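Local coordinates for protein zinc-finger (Saccharomonospora viridis, PDB 3RMQ) that is of unknown function but binds a zinc ion through one histidine and three cysteines, at residues A89-L94 with T109-V114; T63-K68 with A95-C100. The protein carries 1 engineered substitution. One frame throughout, in Å; residues are numbered along the deposited sequence.

Contact 1: residues A89-L94 with T109-V114; sequences ALITRL and TGARMV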
ATOM      1  N   ALA A  89       4.870  -0.830 -12.684  1.00 26.42           N
ATOM      2  CA  ALA A  89       5.662  -0.788 -11.479  1.00 29.29           C
ATOM      3  C   ALA A  89       4.832  -1.275 -10.296  1.00 28.76           C
ATOM      4  O   ALA A  89       5.312  -2.051  -9.477  1.00 23.27           O
ATOM      5  CB  ALA A  89       6.178   0.658 -11.210  1.00 31.19           C
ATOM      6  N   LEU A  90       3.594  -0.800 -10.200  1.00 23.10           N
ATOM      7  CA  LEU A  90       2.737  -1.186  -9.059  1.00 23.17           C
ATOM      8  C   LEU A  90       2.286  -2.621  -9.123  1.00 25.50           C
ATOM      9  O   LEU A  90       2.267  -3.303  -8.124  1.00 23.79           O
ATOM     10  CB  LEU A  90       1.496  -0.307  -8.978  1.00 21.20           C
ATOM     11  CG  LEU A  90       1.883   1.122  -8.592  1.00 26.25           C
ATOM     12  CD1 LEU A  90       0.736   2.061  -8.843  1.00 25.77           C
ATOM     13  CD2 LEU A  90       2.234   1.102  -7.106  1.00 26.36           C
ATOM     14  N   ILE A  91       1.899  -3.077 -10.309  1.00 20.81           N
ATOM     15  CA  ILE A  91       1.413  -4.444 -10.478  1.00 27.35           C
ATOM     16  C   ILE A  91       2.526  -5.414 -10.174  1.00 26.57           C
ATOM     17  O   ILE A  91       2.316  -6.409  -9.488  1.00 26.53           O
ATOM     18  CB  ILE A  91       0.852  -4.680 -11.913  1.00 23.39           C
ATOM     19  CG1 ILE A  91      -0.320  -3.714 -12.174  1.00 25.38           C
ATOM     20  CG2 ILE A  91       0.418  -6.138 -12.085  1.00 24.11           C
ATOM     21  CD1 ILE A  91      -0.804  -3.692 -13.676  1.00 26.11           C
ATOM     22  N   THR A  92       3.721  -5.160 -10.678  1.00 24.54           N
ATOM     23  CA  THR A  92       4.774  -6.138 -10.448  1.00 31.85           C
ATOM     24  C   THR A  92       5.206  -6.066  -8.973  1.00 25.77           C
ATOM     25  O   THR A  92       5.579  -7.083  -8.378  1.00 22.44           O
ATOM     26  CB  THR A  92       5.947  -5.997 -11.446  1.00 37.63           C
ATOM     27  OG1 THR A  92       6.563  -4.723 -11.279  1.00 35.17           O
ATOM     28  CG2 THR A  92       5.430  -6.142 -12.882  1.00 34.78           C
ATOM     29  N   ARG A  93       5.098  -4.890  -8.359  1.00 35.36           N
ATOM     30  CA  ARG A  93       5.352  -4.784  -6.922  1.00 32.15           C
ATOM     31  C   ARG A  93       4.294  -5.587  -6.103  1.00 31.08           C
ATOM     32  O   ARG A  93       4.637  -6.284  -5.147  1.00 30.78           O
ATOM     33  CB  ARG A  93       5.375  -3.304  -6.505  1.00 29.22           C
ATOM     34  CG  ARG A  93       5.732  -3.070  -5.049  1.00 24.27           C
ATOM     35  CD  ARG A  93       5.880  -1.510  -4.761  1.00 27.64           C
ATOM     36  NE  ARG A  93       6.899  -0.917  -5.633  1.00 33.33           N
ATOM     37  CZ  ARG A  93       6.796   0.258  -6.265  1.00 37.51           C
ATOM     38  NH1 ARG A  93       5.717   1.009  -6.129  1.00 34.95           N
ATOM     39  NH2 ARG A  93       7.789   0.697  -7.049  1.00 40.34           N
ATOM     40  N   LEU A  94       3.011  -5.516  -6.489  1.00 23.28           N
ATOM     41  CA  LEU A  94       1.973  -6.297  -5.779  1.00 24.91           C
ATOM     42  C   LEU A  94       2.222  -7.802  -5.954  1.00 26.67           C
ATOM     43  O   LEU A  94       1.964  -8.588  -5.037  1.00 26.77           O
ATOM     44  CB  LEU A  94       0.575  -5.987  -6.311  1.00 25.20           C
ATOM     45  CG  LEU A  94      -0.605  -6.708  -5.638  1.00 24.67           C
ATOM     46  CD1 LEU A  94      -0.664  -6.372  -4.171  1.00 22.31           C
ATOM     47  CD2 LEU A  94      -1.917  -6.308  -6.305  1.00 26.40           C
ATOM     48  N   THR A 109      -6.458  -6.935  -9.993  1.00 35.08           N
ATOM     49  CA  THR A 109      -6.402  -5.489 -10.015  1.00 32.79           C
ATOM     50  C   THR A 109      -7.495  -4.912 -10.899  1.00 35.35           C
ATOM     51  O   THR A 109      -7.857  -3.754 -10.738  1.00 35.08           O
ATOM     52  CB  THR A 109      -5.060  -4.964 -10.555  1.00 30.43           C
ATOM     53  OG1 THR A 109      -4.866  -5.462 -11.892  1.00 33.26           O
ATOM     54  CG2 THR A 109      -3.892  -5.374  -9.644  1.00 27.29           C
ATOM     55  N   GLY A 110      -8.000  -5.694 -11.859  1.00 39.62           N
ATOM     56  CA  GLY A 110      -8.921  -5.148 -12.840  1.00 39.23           C
ATOM     57  C   GLY A 110      -8.223  -4.103 -13.705  1.00 36.85           C
ATOM     58  O   GLY A 110      -8.867  -3.245 -14.306  1.00 41.44           O
ATOM     59  N   ALA A 111      -6.898  -4.164 -13.765  1.00 28.63           N
ATOM     60  CA  ALA A 111      -6.105  -3.073 -14.361  1.00 35.64           C
ATOM     61  C   ALA A 111      -6.069  -3.062 -15.893  1.00 37.16           C
ATOM     62  O   ALA A 111      -5.761  -2.015 -16.501  1.00 39.41           O
ATOM     63  CB  ALA A 111      -4.678  -3.139 -13.852  1.00 39.85           C
ATOM     64  N   ARG A 112      -6.343  -4.204 -16.515  1.00 32.77           N
ATOM     65  CA  ARG A 112      -6.230  -4.326 -17.970  1.00 35.25           C
ATOM     66  C   ARG A 112      -7.513  -4.962 -18.510  1.00 49.16           C
ATOM     67  O   ARG A 112      -7.520  -5.644 -19.540  1.00 50.75           O
ATOM     68  CB  ARG A 112      -5.010  -5.153 -18.354  1.00 25.11           C
ATOM     69  CG  ARG A 112      -3.674  -4.566 -17.902  1.00 25.90           C
ATOM     70  CD  ARG A 112      -3.305  -3.241 -18.623  1.00 19.79           C
ATOM     71  NE  ARG A 112      -1.990  -2.740 -18.199  1.00 20.06           N
ATOM     72  CZ  ARG A 112      -1.788  -1.867 -17.202  1.00 24.94           C
ATOM     73  NH1 ARG A 112      -2.818  -1.360 -16.514  1.00 25.83           N
ATOM     74  NH2 ARG A 112      -0.559  -1.527 -16.874  1.00 24.37           N
HETATM   75  N   MSE A 113      -8.602  -4.715 -17.796  1.00 54.84           N
HETATM   76  CA  MSE A 113      -9.912  -5.197 -18.194  1.00 72.70           C
HETATM   77  C   MSE A 113     -10.894  -4.026 -18.218  1.00 84.66           C
HETATM   78  O   MSE A 113     -10.935  -3.234 -17.269  1.00 88.97           O
HETATM   79  CB  MSE A 113     -10.394  -6.241 -17.194  1.00 78.55           C
HETATM   80  CG  MSE A 113      -9.584  -7.514 -17.195  1.00 79.63           C
HETATM   81 SE   MSE A 113     -10.055  -8.592 -15.657  0.75135.70          SE
HETATM   82  CE  MSE A 113     -11.639  -7.611 -15.056  1.00101.53           C
ATOM     83  N   VAL A 114     -11.684  -3.925 -19.288  1.00 89.72           N
ATOM     84  CA  VAL A 114     -12.677  -2.854 -19.432  1.00 94.33           C
ATOM     85  C   VAL A 114     -13.937  -3.130 -18.607  1.00 98.64           C
ATOM     86  O   VAL A 114     -14.031  -2.762 -17.435  1.00101.57           O
ATOM     87  CB  VAL A 114     -13.103  -2.684 -20.892  1.00 94.12           C
ATOM     88  CG1 VAL A 114     -13.792  -3.951 -21.385  1.00 94.47           C
ATOM     89  CG2 VAL A 114     -14.016  -1.479 -21.033  1.00 95.00           C
TER
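Helix 88-97 and the end of helix 102-109 stand 7.9 Å apart at the CA atoms of Ile91 and Thr109, a gap bridged by side chains alone, Ile91 meeting Ala111 and Leu94 meeting Thr109. Ile91 reaches across through its CD1: CG1 lies anti to the carbonyl carbon (chi1 -60°) and the chain then runs extended, carrying CD1 to 3.9 Å from Ala111 CB. The same methyl sits over one face of the Arg112 guanidinium, offset toward its rim, 3.9 Å from NH2. One turn on, Leu94 CD2 meets Thr109 CG2 at 4.0 Å as the two side chains pass in opposite directions. The threonine suits a helix end: its methyl joins the apolar packing, while OG1 bonds to Val106 O and accepts from Ala111 N. Arg112 NH1 donates to Ala111 O at 3.0 Å, nearly in the guanidinium plane but well above the carbonyl plane; NH1 also donates to Trp86 O, so two backbone carbonyls grip that nitrogen and limit the rotation of the group against Ile91 CD1. Trp86 also touches Ile91, Leu94, Thr109 and Ala111. The Thr109 OG1 acceptor bond makes an ST turn that closes helix 102-109, with Gly110 accommodating the positive phi, before the chain leaves helix 88-97.

Contact 2: residues T63-K68 with A95-C100; sequences TIALAK and AEVLHC
Ala65 presents its CB to Val97 CG1 at 3.9 Å, and the small methyl lets the backbones come within 7.0 Å at the CA atoms of these two residues. Val97 lies in the last, weakly bonded turn of helix 88-97; its CG1 is anti to the backbone N (chi1 172°), the torsion that directs this branch at the alanine. Beyond it, Leu98 has left the helical backbone but turns its end back toward helix 60-69. Its two methyls divide the work: CD1 faces Ile64 CG2 at 4.4 Å, a loose contact, while CD2 lies 4.1 Å from CG of Lys68. The lysine contributes its aliphatic stem, which crosses the leucine, and the chain, bent at chi2 and extended thereafter, takes the ammonium group on past this apolar patch; the residue can therefore lie at the margin of the core. The CA–CB bond of Ile64 points toward 95-100, but its end leads away, and its side chain also packs on Ile77 and Ala81 of helix 74-81. Leu98 also touches Val105 and Leu108 of helix 102-109. No hydrogen bond or salt bridge links the two segments. Their association is thus one of branched and small apolar groups and the aliphatic stem of Lys68, consistent with cohesion that rests on shape and exclusion of water, with the charge of Lys68 kept at the edge.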
ATOM      1  N   THR A  63      -2.642  -0.987   0.138  1.00 15.94           N
ATOM      2  CA  THR A  63      -4.087  -1.120   0.436  1.00 14.17           C
ATOM      3  C   THR A  63      -4.538  -2.574   0.215  1.00 18.52           C
ATOM      4  O   THR A  63      -5.230  -3.150   1.041  1.00 18.25           O
ATOM      5  CB  THR A  63      -4.950  -0.163  -0.462  1.00 20.42           C
ATOM      6  OG1 THR A  63      -4.558   1.215  -0.258  1.00 18.62           O
ATOM      7  CG2 THR A  63      -6.489  -0.310  -0.126  1.00 20.80           C
ATOM      8  N   ILE A  64      -4.135  -3.158  -0.926  1.00 13.51           N
ATOM      9  CA  ILE A  64      -4.482  -4.537  -1.262  1.00 17.32           C
ATOM     10  C   ILE A  64      -3.733  -5.493  -0.311  1.00 19.70           C
ATOM     11  O   ILE A  64      -4.312  -6.466   0.165  1.00 19.19           O
ATOM     12  CB  ILE A  64      -4.110  -4.873  -2.730  1.00 23.95           C
ATOM     13  CG1 ILE A  64      -4.946  -4.041  -3.716  1.00 30.39           C
ATOM     14  CG2 ILE A  64      -4.235  -6.391  -3.018  1.00 22.97           C
ATOM     15  CD1 ILE A  64      -6.371  -4.008  -3.407  1.00 33.75           C
ATOM     16  N   ALA A  65      -2.446  -5.231  -0.049  1.00 19.29           N
ATOM     17  CA  ALA A  65      -1.674  -6.076   0.899  1.00 21.16           C
ATOM     18  C   ALA A  65      -2.349  -6.120   2.279  1.00 20.53           C
ATOM     19  O   ALA A  65      -2.457  -7.179   2.896  1.00 20.15           O
ATOM     20  CB  ALA A  65      -0.263  -5.609   1.012  1.00 20.68           C
ATOM     21  N   LEU A  66      -2.816  -4.964   2.756  1.00 17.44           N
ATOM     22  CA  LEU A  66      -3.537  -4.880   4.041  1.00 18.97           C
ATOM     23  C   LEU A  66      -4.838  -5.701   4.014  1.00 23.18           C
ATOM     24  O   LEU A  66      -5.098  -6.535   4.924  1.00 23.31           O
ATOM     25  CB  LEU A  66      -3.848  -3.409   4.363  1.00 16.78           C
ATOM     26  CG  LEU A  66      -4.609  -3.184   5.677  1.00 17.41           C
ATOM     27  CD1 LEU A  66      -3.888  -3.848   6.879  1.00 15.43           C
ATOM     28  CD2 LEU A  66      -4.804  -1.663   5.946  1.00 17.30           C
ATOM     29  N   ALA A  67      -5.670  -5.514   2.978  1.00 19.26           N
ATOM     30  CA  ALA A  67      -6.881  -6.353   2.872  1.00 22.44           C
ATOM     31  C   ALA A  67      -6.532  -7.841   2.926  1.00 22.81           C
ATOM     32  O   ALA A  67      -7.184  -8.629   3.589  1.00 26.82           O
ATOM     33  CB  ALA A  67      -7.636  -6.059   1.570  1.00 23.58           C
ATOM     34  N   LYS A  68      -5.505  -8.232   2.194  1.00 19.72           N
ATOM     35  CA  LYS A  68      -5.126  -9.639   2.158  1.00 22.12           C
ATOM     36  C   LYS A  68      -4.684 -10.108   3.562  1.00 28.40           C
ATOM     37  O   LYS A  68      -5.122 -11.190   4.027  1.00 28.61           O
ATOM     38  CB  LYS A  68      -4.010  -9.855   1.143  1.00 26.21           C
ATOM     39  CG  LYS A  68      -3.567 -11.324   1.004  1.00 33.81           C
ATOM     40  CD  LYS A  68      -4.600 -12.177   0.301  1.00 42.79           C
ATOM     41  CE  LYS A  68      -4.099 -13.630   0.237  1.00 56.36           C
ATOM     42  NZ  LYS A  68      -5.017 -14.533  -0.486  1.00 65.71           N
ATOM     43  N   ALA A  95       2.671  -8.213  -7.136  1.00 23.63           N
ATOM     44  CA  ALA A  95       2.938  -9.641  -7.380  1.00 33.97           C
ATOM     45  C   ALA A  95       4.061 -10.181  -6.487  1.00 36.72           C
ATOM     46  O   ALA A  95       4.144 -11.386  -6.249  1.00 40.37           O
ATOM     47  CB  ALA A  95       3.263  -9.911  -8.852  1.00 35.19           C
ATOM     48  N   GLU A  96       4.930  -9.304  -6.010  1.00 39.74           N
ATOM     49  CA  GLU A  96       6.004  -9.737  -5.131  1.00 42.30           C
ATOM     50  C   GLU A  96       5.459 -10.004  -3.725  1.00 42.95           C
ATOM     51  O   GLU A  96       6.054 -10.746  -2.950  1.00 42.51           O
ATOM     52  CB  GLU A  96       7.125  -8.685  -5.093  1.00 44.28           C
ATOM     53  CG  GLU A  96       8.060  -8.716  -6.307  1.00 53.03           C
ATOM     54  CD  GLU A  96       8.964  -9.975  -6.358  1.00 66.60           C
ATOM     55  OE1 GLU A  96       9.404 -10.355  -7.471  1.00 70.86           O
ATOM     56  OE2 GLU A  96       9.246 -10.577  -5.288  1.00 68.63           O
ATOM     57  N   VAL A  97       4.316  -9.398  -3.416  1.00 38.43           N
ATOM     58  CA  VAL A  97       3.679  -9.487  -2.109  1.00 37.44           C
ATOM     59  C   VAL A  97       2.653 -10.601  -2.041  1.00 45.76           C
ATOM     60  O   VAL A  97       2.493 -11.226  -1.001  1.00 52.35           O
ATOM     61  CB  VAL A  97       2.882  -8.166  -1.780  1.00 34.24           C
ATOM     62  CG1 VAL A  97       2.050  -8.328  -0.522  1.00 36.20           C
ATOM     63  CG2 VAL A  97       3.806  -6.984  -1.668  1.00 31.84           C
ATOM     64  N   LEU A  98       1.903 -10.813  -3.118  1.00 38.48           N
ATOM     65  CA  LEU A  98       0.875 -11.849  -3.123  1.00 45.70           C
ATOM     66  C   LEU A  98       1.533 -13.182  -3.511  1.00 56.89           C
ATOM     67  O   LEU A  98       2.652 -13.199  -4.033  1.00 51.47           O
ATOM     68  CB  LEU A  98      -0.263 -11.485  -4.075  1.00 43.34           C
ATOM     69  CG  LEU A  98      -0.969 -10.167  -3.730  1.00 39.88           C
ATOM     70  CD1 LEU A  98      -2.188  -9.997  -4.600  1.00 39.07           C
ATOM     71  CD2 LEU A  98      -1.370 -10.141  -2.304  1.00 40.31           C
ATOM     72  N   HIS A  99       0.865 -14.296  -3.246  1.00 73.96           N
ATOM     73  CA  HIS A  99       1.489 -15.576  -3.535  1.00 86.92           C
ATOM     74  C   HIS A  99       0.858 -16.310  -4.695  1.00 89.44           C
ATOM     75  O   HIS A  99       1.321 -17.379  -5.075  1.00105.04           O
ATOM     76  CB  HIS A  99       1.502 -16.436  -2.285  1.00 90.97           C
ATOM     77  CG  HIS A  99       2.557 -16.026  -1.317  1.00 87.39           C
ATOM     78  ND1 HIS A  99       2.310 -15.843   0.024  1.00 86.70           N
ATOM     79  CD2 HIS A  99       3.866 -15.732  -1.506  1.00 81.43           C
ATOM     80  CE1 HIS A  99       3.426 -15.465   0.625  1.00 81.83           C
ATOM     81  NE2 HIS A  99       4.385 -15.392  -0.281  1.00 78.32           N
ATOM     82  N   CYS A 100      -0.186 -15.725  -5.265  1.00 66.47           N
ATOM     83  CA  CYS A 100      -0.833 -16.301  -6.439  1.00 63.75           C
ATOM     84  C   CYS A 100      -0.016 -16.021  -7.735  1.00 50.34           C
ATOM     85  O   CYS A 100       1.054 -15.413  -7.674  1.00 38.34           O
ATOM     86  CB  CYS A 100      -2.269 -15.787  -6.548  1.00 63.35           C
ATOM     87  SG  CYS A 100      -2.409 -13.989  -6.507  1.00 56.80           S
TER

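Contacts 1 and 2 use successive parts of helix 88-97: its first two turns, residues 89-94, meet the end of helix 102-109 and the loop after it, and its own end, with the loop that follows, meets helix 60-69. Their centres are 12 Å apart, yet they are continuous, since Leu94 CD1 of contact 1 packs 3.8 Å from Ile64 CG2 of contact 2. Together they join these elements to helix 60-69, which carries the ligand Cys62, in one largely apolar cluster. Neither supplies a ligand to the metal, which is held by His17, Cys36, Cys59 and Cys62. The side chains of Leu94 and Ala65 lie about 9 Å and 8 Å from the zinc ion, and that of Val97 about 5 Å from that of Cys36.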